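Local coordinates for DUF3863 domain-containing protein (Parabacteroides distasonis, PDB 3LM3) that is of unknown function but is probably a carbohydrate-active enzyme, put forward as a glycoside hydrolase or deacetylase, at residues G141-S146 / E162-H167; D104-F109 / E132-M137; L274-F279 / N340-E345; T16-R21 / R330-S335. All coordinates share one frame; numbering follows the deposited sequence.

Contact 1: G141-S146 / E162-H167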
loop_
_atom_site.group_PDB
_atom_site.type_symbol
_atom_site.label_atom_id
_atom_site.label_comp_id
_atom_site.label_asym_id
_atom_site.label_seq_id
_atom_site.Cartn_x
_atom_site.Cartn_y
_atom_site.Cartn_z
ATOM N N GLY A 141 1.871 28.333 0.749
ATOM C CA GLY A 141 0.981 27.732 -0.244
ATOM C C GLY A 141 1.129 26.246 -0.442
ATOM O O GLY A 141 0.554 25.706 -1.363
ATOM N N TYR A 142 1.897 25.612 0.420
ATOM C CA TYR A 142 2.153 24.167 0.334
ATOM C C TYR A 142 0.863 23.376 0.246
ATOM O O TYR A 142 -0.077 23.609 1.014
ATOM C CB TYR A 142 2.926 23.688 1.565
ATOM C CG TYR A 142 3.186 22.208 1.522
ATOM C CD1 TYR A 142 4.165 21.692 0.709
ATOM C CD2 TYR A 142 2.373 21.330 2.208
ATOM C CE1 TYR A 142 4.358 20.306 0.580
ATOM C CE2 TYR A 142 2.551 19.958 2.116
ATOM C CZ TYR A 142 3.541 19.449 1.299
ATOM O OH TYR A 142 3.705 18.107 1.198
ATOM N N ARG A 143 0.844 22.422 -0.667
ATOM C CA ARG A 143 -0.208 21.425 -0.692
ATOM C C ARG A 143 0.435 20.065 -0.927
ATOM O O ARG A 143 1.345 19.938 -1.745
ATOM C CB ARG A 143 -1.207 21.725 -1.786
ATOM C CG ARG A 143 -1.942 23.037 -1.586
ATOM C CD ARG A 143 -2.849 23.357 -2.717
ATOM N NE ARG A 143 -3.918 22.379 -2.825
ATOM C CZ ARG A 143 -5.007 22.369 -2.088
ATOM N NH1 ARG A 143 -5.190 23.272 -1.127
ATOM N NH2 ARG A 143 -5.903 21.420 -2.292
ATOM N N PRO A 144 -0.019 19.031 -0.203
ATOM C CA PRO A 144 0.543 17.716 -0.448
ATOM C C PRO A 144 0.172 17.191 -1.843
ATOM O O PRO A 144 -0.810 17.655 -2.428
ATOM C CB PRO A 144 -0.078 16.880 0.676
ATOM C CG PRO A 144 -1.376 17.479 0.888
ATOM C CD PRO A 144 -1.128 18.982 0.759
ATOM N N GLN A 145 0.938 16.247 -2.364
ATOM C CA GLN A 145 0.626 15.627 -3.647
ATOM C C GLN A 145 -0.182 14.340 -3.474
ATOM O O GLN A 145 -0.703 13.833 -4.455
ATOM C CB GLN A 145 1.907 15.335 -4.420
ATOM C CG GLN A 145 2.605 16.584 -4.908
ATOM C CD GLN A 145 3.897 16.265 -5.620
ATOM O OE1 GLN A 145 4.813 15.719 -5.012
ATOM N NE2 GLN A 145 3.980 16.599 -6.911
ATOM N N SER A 146 -0.324 13.837 -2.240
ATOM C CA SER A 146 -1.106 12.617 -1.965
ATOM C C SER A 146 -1.837 12.775 -0.647
ATOM O O SER A 146 -1.525 13.716 0.126
ATOM C CB SER A 146 -0.181 11.392 -1.872
ATOM O OG SER A 146 0.630 11.436 -0.717
ATOM N N GLU A 162 -10.926 16.361 -8.188
ATOM C CA GLU A 162 -11.731 17.407 -8.803
ATOM C C GLU A 162 -11.900 18.617 -7.911
ATOM O O GLU A 162 -11.937 19.761 -8.403
ATOM C CB GLU A 162 -13.075 16.826 -9.255
ATOM C CG GLU A 162 -12.820 15.738 -10.328
ATOM C CD GLU A 162 -14.009 14.881 -10.769
ATOM O OE1 GLU A 162 -15.166 15.096 -10.320
ATOM O OE2 GLU A 162 -13.751 13.944 -11.588
ATOM N N LYS A 163 -11.970 18.414 -6.600
ATOM C CA LYS A 163 -12.180 19.535 -5.692
ATOM C C LYS A 163 -10.933 20.036 -4.978
ATOM O O LYS A 163 -10.873 21.216 -4.578
ATOM C CB LYS A 163 -13.314 19.233 -4.728
ATOM C CG LYS A 163 -14.597 19.079 -5.493
ATOM C CD LYS A 163 -15.747 18.642 -4.685
ATOM C CE LYS A 163 -17.057 18.927 -5.422
ATOM N NZ LYS A 163 -18.226 18.235 -4.812
ATOM N N GLU A 164 -9.933 19.171 -4.801
ATOM C CA GLU A 164 -8.675 19.561 -4.154
ATOM C C GLU A 164 -7.467 19.574 -5.079
ATOM O O GLU A 164 -6.360 19.928 -4.655
ATOM C CB GLU A 164 -8.418 18.697 -2.903
ATOM C CG GLU A 164 -9.441 18.921 -1.790
ATOM C CD GLU A 164 -9.310 20.274 -1.078
ATOM O OE1 GLU A 164 -8.477 21.128 -1.422
ATOM O OE2 GLU A 164 -10.091 20.505 -0.136
ATOM N N ASN A 165 -7.662 19.193 -6.344
ATOM C CA ASN A 165 -6.574 19.121 -7.298
ATOM C C ASN A 165 -5.399 18.296 -6.755
ATOM O O ASN A 165 -4.211 18.663 -6.905
ATOM C CB ASN A 165 -6.139 20.543 -7.704
ATOM C CG ASN A 165 -5.278 20.568 -8.946
ATOM O OD1 ASN A 165 -5.384 19.715 -9.836
ATOM N ND2 ASN A 165 -4.425 21.587 -9.028
ATOM N N ILE A 166 -5.734 17.163 -6.112
ATOM C CA ILE A 166 -4.750 16.194 -5.611
ATOM C C ILE A 166 -5.030 14.911 -6.349
ATOM O O ILE A 166 -6.163 14.459 -6.379
ATOM C CB ILE A 166 -4.830 16.026 -4.095
ATOM C CG1 ILE A 166 -4.262 17.276 -3.422
ATOM C CG2 ILE A 166 -4.099 14.722 -3.665
ATOM C CD1 ILE A 166 -4.514 17.328 -1.910
ATOM N N HIS A 167 -4.000 14.360 -6.994
ATOM C CA HIS A 167 -4.183 13.325 -8.002
ATOM C C HIS A 167 -3.434 12.036 -7.653
ATOM O O HIS A 167 -3.244 11.190 -8.519
ATOM C CB HIS A 167 -3.776 13.828 -9.393
ATOM C CG HIS A 167 -4.577 15.009 -9.830
ATOM N ND1 HIS A 167 -5.846 14.890 -10.357
ATOM C CD2 HIS A 167 -4.313 16.335 -9.771
ATOM C CE1 HIS A 167 -6.317 16.101 -10.633
ATOM N NE2 HIS A 167 -5.427 16.997 -10.242
HETATM O O HOH W 1 -3.207 20.620 -4.933
HETATM O O HOH W 2 -1.240 15.207 -6.713
#
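R143 and E164 form a partly buried salt bridge inside a beta-alpha-beta crossover, joining the loop that leads into strand 146-148 to the turn between helix 154-163 and strand 168-172. One nitrogen makes the grip: R143 NH2 gives one bond to E164 OE1 (2.7 Å) and another to E164 O (2.8 Å). The guanidinium and carboxylate planes lie 16° apart, although OE1 is met on its anti side. S128 on helix 120-138 holds OE2. A bend at chi3 (64°) turns the arginine tip toward the turn, where its NE donates to a water that itself donates to N165 O. Asparagine suits N165, whose phi is positive. Next along the loop, I166 CG1 packs 3.6 Å from P144 O, and a second water links Q145 O to H167 N. Because a charged side chain also holds a main-chain carbonyl, the bridge is likely to steady the backbone of the turn, and water fills in where the two segments do not meet directly.

Contact 2: D104-F109 / E132-M137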
loop_
_atom_site.group_PDB
_atom_site.type_symbol
_atom_site.label_atom_id
_atom_site.label_comp_id
_atom_site.label_asym_id
_atom_site.label_seq_id
_atom_site.Cartn_x
_atom_site.Cartn_y
_atom_site.Cartn_z
ATOM N N ASP A 104 10.510 16.416 2.125
ATOM C CA ASP A 104 9.519 15.442 2.594
ATOM C C ASP A 104 8.126 16.012 2.303
ATOM O O ASP A 104 7.938 17.221 2.280
ATOM C CB ASP A 104 9.638 15.151 4.093
ATOM C CG ASP A 104 10.879 14.349 4.467
ATOM O OD1 ASP A 104 11.473 13.706 3.568
ATOM O OD2 ASP A 104 11.189 14.384 5.684
ATOM N N GLU A 105 7.164 15.117 2.130
ATOM C CA GLU A 105 5.756 15.459 1.975
ATOM C C GLU A 105 5.102 15.467 3.367
ATOM O O GLU A 105 5.491 14.700 4.251
ATOM C CB GLU A 105 5.092 14.417 1.055
ATOM C CG GLU A 105 3.619 14.536 0.824
ATOM C CD GLU A 105 3.128 13.628 -0.268
ATOM O OE1 GLU A 105 3.489 12.437 -0.278
ATOM O OE2 GLU A 105 2.365 14.095 -1.146
ATOM N N VAL A 106 4.072 16.293 3.536
ATOM C CA VAL A 106 3.295 16.358 4.758
ATOM C C VAL A 106 1.839 16.235 4.387
ATOM O O VAL A 106 1.308 17.046 3.605
ATOM C CB VAL A 106 3.519 17.696 5.476
ATOM C CG1 VAL A 106 2.750 17.710 6.856
ATOM C CG2 VAL A 106 5.040 17.958 5.682
ATOM N N THR A 107 1.189 15.192 4.886
ATOM C CA THR A 107 -0.196 14.986 4.512
ATOM C C THR A 107 -1.015 14.301 5.584
ATOM O O THR A 107 -0.569 14.082 6.709
ATOM C CB THR A 107 -0.302 14.223 3.141
ATOM O OG1 THR A 107 -1.621 14.427 2.617
ATOM C CG2 THR A 107 0.025 12.710 3.297
ATOM N N TYR A 108 -2.286 14.103 5.253
ATOM C CA TYR A 108 -3.318 13.542 6.129
ATOM C C TYR A 108 -3.319 12.023 6.039
ATOM O O TYR A 108 -3.270 11.442 4.944
ATOM C CB TYR A 108 -4.681 14.103 5.701
ATOM C CG TYR A 108 -5.853 13.807 6.608
ATOM C CD1 TYR A 108 -5.723 13.866 7.968
ATOM C CD2 TYR A 108 -7.108 13.487 6.087
ATOM C CE1 TYR A 108 -6.819 13.586 8.823
ATOM C CE2 TYR A 108 -8.197 13.240 6.933
ATOM C CZ TYR A 108 -8.023 13.274 8.307
ATOM O OH TYR A 108 -9.013 13.008 9.254
ATOM N N PHE A 109 -3.425 11.381 7.205
ATOM C CA PHE A 109 -3.460 9.912 7.366
ATOM C C PHE A 109 -4.591 9.590 8.333
ATOM O O PHE A 109 -4.361 9.448 9.537
ATOM C CB PHE A 109 -2.114 9.396 7.905
ATOM C CG PHE A 109 -1.865 7.933 7.679
ATOM C CD1 PHE A 109 -2.836 6.991 7.881
ATOM C CD2 PHE A 109 -0.621 7.495 7.278
ATOM C CE1 PHE A 109 -2.582 5.624 7.667
ATOM C CE2 PHE A 109 -0.355 6.162 7.058
ATOM C CZ PHE A 109 -1.356 5.218 7.243
ATOM N N GLU A 132 -6.165 22.013 4.660
ATOM C CA GLU A 132 -6.056 23.432 5.023
ATOM C C GLU A 132 -5.108 23.620 6.201
ATOM O O GLU A 132 -4.253 24.496 6.190
ATOM C CB GLU A 132 -7.425 23.992 5.362
ATOM C CG GLU A 132 -7.427 25.482 5.644
ATOM C CD GLU A 132 -7.020 26.321 4.447
ATOM O OE1 GLU A 132 -7.149 25.856 3.296
ATOM O OE2 GLU A 132 -6.581 27.465 4.667
ATOM N N ILE A 133 -5.250 22.779 7.235
ATOM C CA ILE A 133 -4.362 22.828 8.396
ATOM C C ILE A 133 -2.912 22.639 7.984
ATOM O O ILE A 133 -2.004 23.358 8.406
ATOM C CB ILE A 133 -4.762 21.790 9.481
ATOM C CG1 ILE A 133 -6.099 22.175 10.133
ATOM C CG2 ILE A 133 -3.639 21.655 10.518
ATOM C CD1 ILE A 133 -6.762 20.989 10.810
ATOM N N ILE A 134 -2.685 21.664 7.126
ATOM C CA ILE A 134 -1.329 21.336 6.662
ATOM C C ILE A 134 -0.736 22.464 5.808
ATOM O O ILE A 134 0.442 22.823 5.969
ATOM C CB ILE A 134 -1.328 19.970 5.915
ATOM C CG1 ILE A 134 -1.505 18.870 6.956
ATOM C CG2 ILE A 134 -0.014 19.740 5.153
ATOM C CD1 ILE A 134 -1.855 17.537 6.353
ATOM N N SER A 135 -1.540 23.017 4.905
ATOM C CA SER A 135 -1.081 24.124 4.077
ATOM C C SER A 135 -0.632 25.287 4.942
ATOM O O SER A 135 0.429 25.886 4.681
ATOM C CB SER A 135 -2.205 24.564 3.129
ATOM O OG SER A 135 -1.685 25.404 2.134
ATOM N N LYS A 136 -1.401 25.584 5.977
ATOM C CA LYS A 136 -1.061 26.696 6.865
ATOM C C LYS A 136 0.132 26.381 7.736
ATOM O O LYS A 136 0.957 27.249 8.003
ATOM C CB LYS A 136 -2.260 27.115 7.704
ATOM C CG LYS A 136 -3.318 27.898 6.907
HETATM N N MSE A 137 0.261 25.124 8.158
HETATM C CA MSE A 137 1.365 24.601 8.987
HETATM C C MSE A 137 2.692 24.765 8.263
HETATM O O MSE A 137 3.683 25.249 8.802
HETATM C CB MSE A 137 1.089 23.096 9.283
HETATM C CG MSE A 137 2.137 22.294 10.046
HETATM SE SE MSE A 137 1.604 20.403 10.197
HETATM C CE MSE A 137 3.381 19.606 10.165
#
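V106 and I134 meet branch to branch, at an oblique angle, between strand 105-108 and helix 120-138, which lies further along the chain. Strand and helix run nearly antiparallel (153°), their axes 8.5 Å apart, as in the beta-alpha units of a curled parallel sheet with helices packed outside. V106 has CG1 anti to its backbone N (chi1 -176°), which puts that methyl between two helix residues one turn apart: I134 CG2 at 3.8 Å and, coming in at a slant, CE of the selenomethionine M137 at 3.9 Å. The two arms of I134 lie along the strand's main chain from the helix side, CG2 touching V106 O at 3.4 Å while CD1 ends 3.4 Å from T107 C and 3.6 Å from Y108 N. A branch at CB lets each residue offer a methyl close to its own backbone, and isoleucine adds a longer arm that reaches the T107-Y108 peptide. T107 points the other way, and its hydroxyl bonds to S146 O. Cutting I134 back to an alanine would probably leave a gap over the T107-Y108 peptide and deprive V106 CG1 of one of its two neighbours. No hydrogen bond crosses here, and the buried Y108 N has no acceptor in the model, so the join rests on close apolar fit, with that N-H left unpaired.

Contact 3: L274-F279 / N340-E345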
loop_
_atom_site.group_PDB
_atom_site.type_symbol
_atom_site.label_atom_id
_atom_site.label_comp_id
_atom_site.label_asym_id
_atom_site.label_seq_id
_atom_site.Cartn_x
_atom_site.Cartn_y
_atom_site.Cartn_z
ATOM N N LEU A 274 11.038 -5.159 -12.486
ATOM C CA LEU A 274 11.479 -4.060 -13.336
ATOM C C LEU A 274 11.654 -4.531 -14.784
ATOM O O LEU A 274 11.344 -3.800 -15.734
ATOM C CB LEU A 274 12.751 -3.420 -12.783
ATOM C CG LEU A 274 13.244 -2.259 -13.652
ATOM C CD1 LEU A 274 13.804 -1.153 -12.800
ATOM C CD2 LEU A 274 14.272 -2.762 -14.663
ATOM N N GLU A 275 12.140 -5.747 -14.955
ATOM C CA GLU A 275 12.263 -6.313 -16.302
ATOM C C GLU A 275 10.909 -6.505 -16.967
ATOM O O GLU A 275 10.755 -6.238 -18.169
ATOM C CB GLU A 275 13.009 -7.645 -16.285
ATOM C CG GLU A 275 14.504 -7.523 -16.172
ATOM C CD GLU A 275 15.208 -8.827 -16.531
ATOM O OE1 GLU A 275 14.757 -9.904 -16.070
ATOM O OE2 GLU A 275 16.203 -8.776 -17.281
ATOM N N LEU A 276 9.921 -6.968 -16.199
ATOM C CA LEU A 276 8.595 -7.226 -16.751
ATOM C C LEU A 276 7.778 -5.958 -16.994
ATOM O O LEU A 276 6.980 -5.908 -17.933
ATOM C CB LEU A 276 7.818 -8.156 -15.820
ATOM C CG LEU A 276 8.335 -9.591 -15.692
ATOM C CD1 LEU A 276 7.736 -10.313 -14.486
ATOM C CD2 LEU A 276 8.108 -10.385 -16.977
ATOM N N ASN A 277 7.937 -4.994 -16.101
ATOM C CA ASN A 277 7.006 -3.848 -16.048
ATOM C C ASN A 277 7.596 -2.524 -16.481
ATOM O O ASN A 277 6.865 -1.558 -16.654
ATOM C CB ASN A 277 6.431 -3.732 -14.636
ATOM C CG ASN A 277 5.685 -4.991 -14.238
ATOM O OD1 ASN A 277 4.935 -5.532 -15.074
ATOM N ND2 ASN A 277 5.918 -5.495 -13.006
ATOM N N GLY A 278 8.913 -2.450 -16.550
ATOM C CA GLY A 278 9.589 -1.240 -16.963
ATOM C C GLY A 278 10.000 -0.316 -15.832
ATOM O O GLY A 278 10.749 0.633 -16.045
ATOM N N PHE A 279 9.491 -0.558 -14.628
ATOM C CA PHE A 279 9.918 0.170 -13.433
ATOM C C PHE A 279 9.678 -0.787 -12.270
ATOM O O PHE A 279 8.981 -1.810 -12.437
ATOM C CB PHE A 279 9.139 1.476 -13.197
ATOM C CG PHE A 279 7.669 1.297 -12.886
ATOM C CD1 PHE A 279 6.730 1.221 -13.898
ATOM C CD2 PHE A 279 7.233 1.252 -11.579
ATOM C CE1 PHE A 279 5.363 1.069 -13.609
ATOM C CE2 PHE A 279 5.888 1.090 -11.286
ATOM C CZ PHE A 279 4.956 1.005 -12.301
ATOM N N ASN A 340 0.105 -2.817 -17.941
ATOM C CA ASN A 340 -0.172 -4.235 -17.929
ATOM C C ASN A 340 0.939 -4.817 -17.070
ATOM O O ASN A 340 2.088 -4.814 -17.483
ATOM C CB ASN A 340 -0.169 -4.788 -19.365
ATOM C CG ASN A 340 -0.587 -6.229 -19.450
ATOM O OD1 ASN A 340 -0.411 -6.995 -18.532
ATOM N ND2 ASN A 340 -1.168 -6.598 -20.599
ATOM N N TYR A 341 0.618 -5.219 -15.842
ATOM C CA TYR A 341 1.631 -5.619 -14.873
ATOM C C TYR A 341 1.734 -7.131 -14.719
ATOM O O TYR A 341 0.722 -7.852 -14.746
ATOM C CB TYR A 341 1.344 -5.035 -13.509
ATOM C CG TYR A 341 1.126 -3.547 -13.475
ATOM C CD1 TYR A 341 2.090 -2.651 -13.946
ATOM C CD2 TYR A 341 -0.033 -3.015 -12.926
ATOM C CE1 TYR A 341 1.905 -1.275 -13.874
ATOM C CE2 TYR A 341 -0.239 -1.640 -12.843
ATOM C CZ TYR A 341 0.732 -0.780 -13.331
ATOM O OH TYR A 341 0.563 0.591 -13.215
ATOM N N ARG A 342 2.965 -7.592 -14.598
ATOM C CA ARG A 342 3.273 -8.997 -14.373
ATOM C C ARG A 342 4.308 -9.109 -13.267
ATOM O O ARG A 342 5.221 -8.275 -13.180
ATOM C CB ARG A 342 3.841 -9.633 -15.636
ATOM C CG ARG A 342 2.830 -9.723 -16.755
ATOM C CD ARG A 342 3.460 -10.180 -18.052
ATOM N NE ARG A 342 4.438 -9.197 -18.472
ATOM C CZ ARG A 342 5.453 -9.390 -19.307
ATOM N NH1 ARG A 342 5.663 -10.582 -19.874
ATOM N NH2 ARG A 342 6.261 -8.364 -19.591
ATOM N N PHE A 343 4.142 -10.142 -12.436
ATOM C CA PHE A 343 5.106 -10.513 -11.418
ATOM C C PHE A 343 5.294 -12.007 -11.382
ATOM O O PHE A 343 4.349 -12.747 -11.649
ATOM C CB PHE A 343 4.658 -10.035 -10.028
ATOM C CG PHE A 343 4.436 -8.564 -9.957
ATOM C CD1 PHE A 343 5.502 -7.697 -9.798
ATOM C CD2 PHE A 343 3.166 -8.032 -10.079
ATOM C CE1 PHE A 343 5.300 -6.324 -9.810
ATOM C CE2 PHE A 343 2.967 -6.633 -10.067
ATOM C CZ PHE A 343 4.039 -5.795 -9.918
ATOM N N VAL A 344 6.503 -12.423 -11.034
ATOM C CA VAL A 344 6.831 -13.833 -10.789
ATOM C C VAL A 344 7.611 -13.909 -9.485
ATOM O O VAL A 344 8.537 -13.108 -9.272
ATOM C CB VAL A 344 7.671 -14.431 -11.927
ATOM C CG1 VAL A 344 8.127 -15.856 -11.573
ATOM C CG2 VAL A 344 6.902 -14.395 -13.243
ATOM N N GLU A 345 7.244 -14.832 -8.607
ATOM C CA GLU A 345 7.949 -15.000 -7.335
ATOM C C GLU A 345 7.998 -16.447 -6.938
ATOM O O GLU A 345 7.004 -17.136 -7.040
ATOM C CB GLU A 345 7.231 -14.234 -6.234
ATOM C CG GLU A 345 7.939 -14.342 -4.880
ATOM C CD GLU A 345 7.062 -14.169 -3.686
ATOM O OE1 GLU A 345 5.894 -13.758 -3.834
ATOM O OE2 GLU A 345 7.571 -14.393 -2.541
HETATM O O HOH W 3 4.174 -6.451 -17.760
HETATM O O HOH W 4 4.795 -4.089 -19.140
#
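L276, in the last turn of helix 255-277, lies across R342 with CD2 over the centre of one guanidinium face, 3.6 Å above its plane, a flat surface that suits a leucine methyl. The same guanidinium turns NH2 back to a lone pair of L276 O (3.0 Å), while R342 NE donates to a water in the guanidinium plane that also reaches L276 O and N340 O. The other methyl, CD1, rests against R342 O at 3.5 Å. At N277, chi1 of -60° sets CG beside the backbone N and turns the amide to R342: OD1 receives R342 N at 2.9 Å, nearly straight (168°), and ND2 gives to R342 O at 2.9 Å, less straight and tilted from the carbonyl plane. Strand 341-346 is an outermost strand of the four-stranded antiparallel sheet; Y341 and F343 pair with strand 357-363, but R342 turns its N-H and C=O outward, so the asparagine stands in for a strand neighbour. A leucine here would probably leave both of these peptide groups without their mates. G278 then takes a positive phi to leave the helix, and F279 sets CZ 4.1 Å from Y341 CE1, the rings meeting obliquely.

Contact 4: T16-R21 / R330-S335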
loop_
_atom_site.group_PDB
_atom_site.type_symbol
_atom_site.label_atom_id
_atom_site.label_comp_id
_atom_site.label_asym_id
_atom_site.label_seq_id
_atom_site.Cartn_x
_atom_site.Cartn_y
_atom_site.Cartn_z
ATOM N N THR A 16 11.712 10.785 -14.506
ATOM C CA THR A 16 10.820 9.810 -15.140
ATOM C C THR A 16 10.764 8.487 -14.394
ATOM O O THR A 16 11.749 8.052 -13.797
ATOM C CB THR A 16 11.204 9.537 -16.607
ATOM O OG1 THR A 16 10.280 8.607 -17.198
ATOM C CG2 THR A 16 12.621 8.978 -16.694
ATOM N N ILE A 17 9.595 7.855 -14.440
ATOM C CA ILE A 17 9.392 6.536 -13.847
ATOM C C ILE A 17 10.106 5.434 -14.619
ATOM O O ILE A 17 10.613 4.475 -14.028
ATOM C CB ILE A 17 7.878 6.236 -13.734
ATOM C CG1 ILE A 17 7.625 5.022 -12.830
ATOM C CG2 ILE A 17 7.234 6.111 -15.134
ATOM C CD1 ILE A 17 6.138 4.861 -12.497
ATOM N N GLU A 18 10.258 5.595 -15.936
ATOM C CA GLU A 18 10.704 4.458 -16.727
ATOM C C GLU A 18 12.163 4.110 -16.459
ATOM O O GLU A 18 13.054 4.965 -16.405
ATOM C CB GLU A 18 10.401 4.608 -18.232
ATOM C CG GLU A 18 8.887 4.559 -18.574
ATOM C CD GLU A 18 8.229 3.213 -18.221
ATOM O OE1 GLU A 18 8.680 2.170 -18.770
ATOM O OE2 GLU A 18 7.271 3.207 -17.408
ATOM N N GLY A 19 12.371 2.818 -16.255
ATOM C CA GLY A 19 13.698 2.281 -16.011
ATOM C C GLY A 19 14.212 2.401 -14.599
ATOM O O GLY A 19 15.358 1.981 -14.320
ATOM N N ASN A 20 13.398 2.949 -13.704
ATOM C CA ASN A 20 13.842 3.303 -12.371
ATOM C C ASN A 20 13.176 2.444 -11.299
ATOM O O ASN A 20 12.121 1.825 -11.521
ATOM C CB ASN A 20 13.570 4.790 -12.114
ATOM C CG ASN A 20 14.611 5.699 -12.712
ATOM O OD1 ASN A 20 15.821 5.464 -12.555
ATOM N ND2 ASN A 20 14.160 6.770 -13.369
ATOM N N ARG A 21 13.821 2.421 -10.139
ATOM C CA ARG A 21 13.373 1.717 -8.933
ATOM C C ARG A 21 13.054 2.762 -7.870
ATOM O O ARG A 21 13.833 3.701 -7.688
ATOM C CB ARG A 21 14.483 0.781 -8.445
ATOM C CG ARG A 21 14.831 -0.320 -9.398
ATOM C CD ARG A 21 16.045 -1.093 -8.926
ATOM N NE ARG A 21 16.327 -2.235 -9.778
ATOM C CZ ARG A 21 17.004 -2.194 -10.909
ATOM N NH1 ARG A 21 17.503 -1.063 -11.367
ATOM N NH2 ARG A 21 17.182 -3.325 -11.594
ATOM N N ARG A 330 1.675 9.145 -13.114
ATOM C CA ARG A 330 0.630 9.884 -13.831
ATOM C C ARG A 330 1.195 10.644 -15.031
ATOM O O ARG A 330 0.478 10.863 -16.015
ATOM C CB ARG A 330 -0.017 10.851 -12.830
ATOM C CG ARG A 330 -1.118 11.728 -13.374
ATOM C CD ARG A 330 -1.964 12.285 -12.193
ATOM N NE ARG A 330 -2.955 13.256 -12.668
ATOM C CZ ARG A 330 -2.777 14.562 -12.775
ATOM N NH1 ARG A 330 -1.667 15.176 -12.374
ATOM N NH2 ARG A 330 -3.772 15.306 -13.266
ATOM N N LYS A 331 2.455 11.040 -14.962
ATOM C CA LYS A 331 3.096 11.703 -16.094
ATOM C C LYS A 331 3.239 10.760 -17.295
ATOM O O LYS A 331 3.139 11.207 -18.450
ATOM C CB LYS A 331 4.451 12.261 -15.661
ATOM C CG LYS A 331 5.190 13.049 -16.711
ATOM C CD LYS A 331 6.156 14.040 -16.078
ATOM C CE LYS A 331 7.303 13.340 -15.369
ATOM N NZ LYS A 331 8.479 14.255 -15.185
ATOM N N GLN A 332 3.460 9.485 -17.017
ATOM C CA GLN A 332 3.720 8.480 -18.055
ATOM C C GLN A 332 2.456 7.747 -18.511
ATOM O O GLN A 332 2.294 7.469 -19.701
ATOM C CB GLN A 332 4.746 7.474 -17.531
ATOM C CG GLN A 332 5.144 6.383 -18.507
ATOM C CD GLN A 332 5.912 6.917 -19.694
ATOM O OE1 GLN A 332 6.532 7.967 -19.625
ATOM N NE2 GLN A 332 5.880 6.181 -20.802
ATOM N N TYR A 333 1.567 7.436 -17.577
ATOM C CA TYR A 333 0.402 6.601 -17.835
ATOM C C TYR A 333 -0.832 7.466 -17.727
ATOM O O TYR A 333 -1.090 8.036 -16.670
ATOM C CB TYR A 333 0.331 5.457 -16.789
ATOM C CG TYR A 333 1.526 4.512 -16.823
ATOM C CD1 TYR A 333 1.511 3.401 -17.658
ATOM C CD2 TYR A 333 2.664 4.741 -16.075
ATOM C CE1 TYR A 333 2.616 2.541 -17.729
ATOM C CE2 TYR A 333 3.778 3.885 -16.147
ATOM C CZ TYR A 333 3.726 2.793 -16.978
ATOM O OH TYR A 333 4.818 1.952 -17.060
ATOM N N LYS A 334 -1.585 7.572 -18.821
ATOM C CA LYS A 334 -2.713 8.485 -18.893
ATOM C C LYS A 334 -4.086 7.827 -18.850
ATOM O O LYS A 334 -5.097 8.515 -18.662
ATOM C CB LYS A 334 -2.603 9.313 -20.174
ATOM C CG LYS A 334 -1.330 10.174 -20.255
ATOM C CD LYS A 334 -1.252 11.144 -19.066
ATOM C CE LYS A 334 -0.094 12.078 -19.158
ATOM N NZ LYS A 334 -0.020 12.916 -17.936
ATOM N N SER A 335 -4.131 6.516 -19.048
ATOM C CA SER A 335 -5.379 5.737 -18.897
ATOM C C SER A 335 -4.981 4.349 -18.473
ATOM O O SER A 335 -3.796 4.001 -18.471
ATOM C CB SER A 335 -6.181 5.669 -20.188
ATOM O OG SER A 335 -5.675 4.668 -21.027
HETATM O O HOH W 5 7.364 9.942 -18.078
#
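I17 and E18, the first two residues of a type II beta turn that ends at N20, meet Q332 and Y333 where helix 322-332 ends; G19 holds the third position, whose positive phi suits glycine. The close part is apolar. I17 CG2 sits 3.7 Å from Q332 CB and 4.2 Å from Y333 CE2, since chi1 (-167°) leaves this methyl between backbone N and carbonyl carbon. Q332 CG also covers one face of the Y333 ring, 3.7 Å above its plane and toward the rim. W329 stacks on the tyrosine ring and also touches I17. The polar side is looser. E18, bent at chi2, brings OE2 to 2.8 Å from Y333 OH, a weak bond whose proton has another acceptor within reach. Q332 is solvent-exposed, with a bound polyethylene glycol fragment beside it; its OE1 accepts from a water at 2.6 Å, which approaches T16 OG1 only weakly. That hydroxyl forms an ST turn with E18 N, and N20 ND2 donates to T16 O at 2.8 Å.

In the fold
Contact 2 is the buried member of the set and has no polar bond across its segments; contacts 1, 3 and 4 are partly buried and mix methyl packing with charge, amide bonds and water. Contacts 1 and 2 hold adjoining elements, since helix 120-138 leads into the loop of contact 1, and they are joined directly by Y142 O and S135 OG. Contacts 3 and 4 meet likewise through G278 O and G19 N, with F279 of contact 3 packed on I17, N20 and Y333 of contact 4. Contact 4 spans most of the chain and encloses contacts 1 and 2, while contact 3 ties the antiparallel sheet to a helix of the parallel-stranded part.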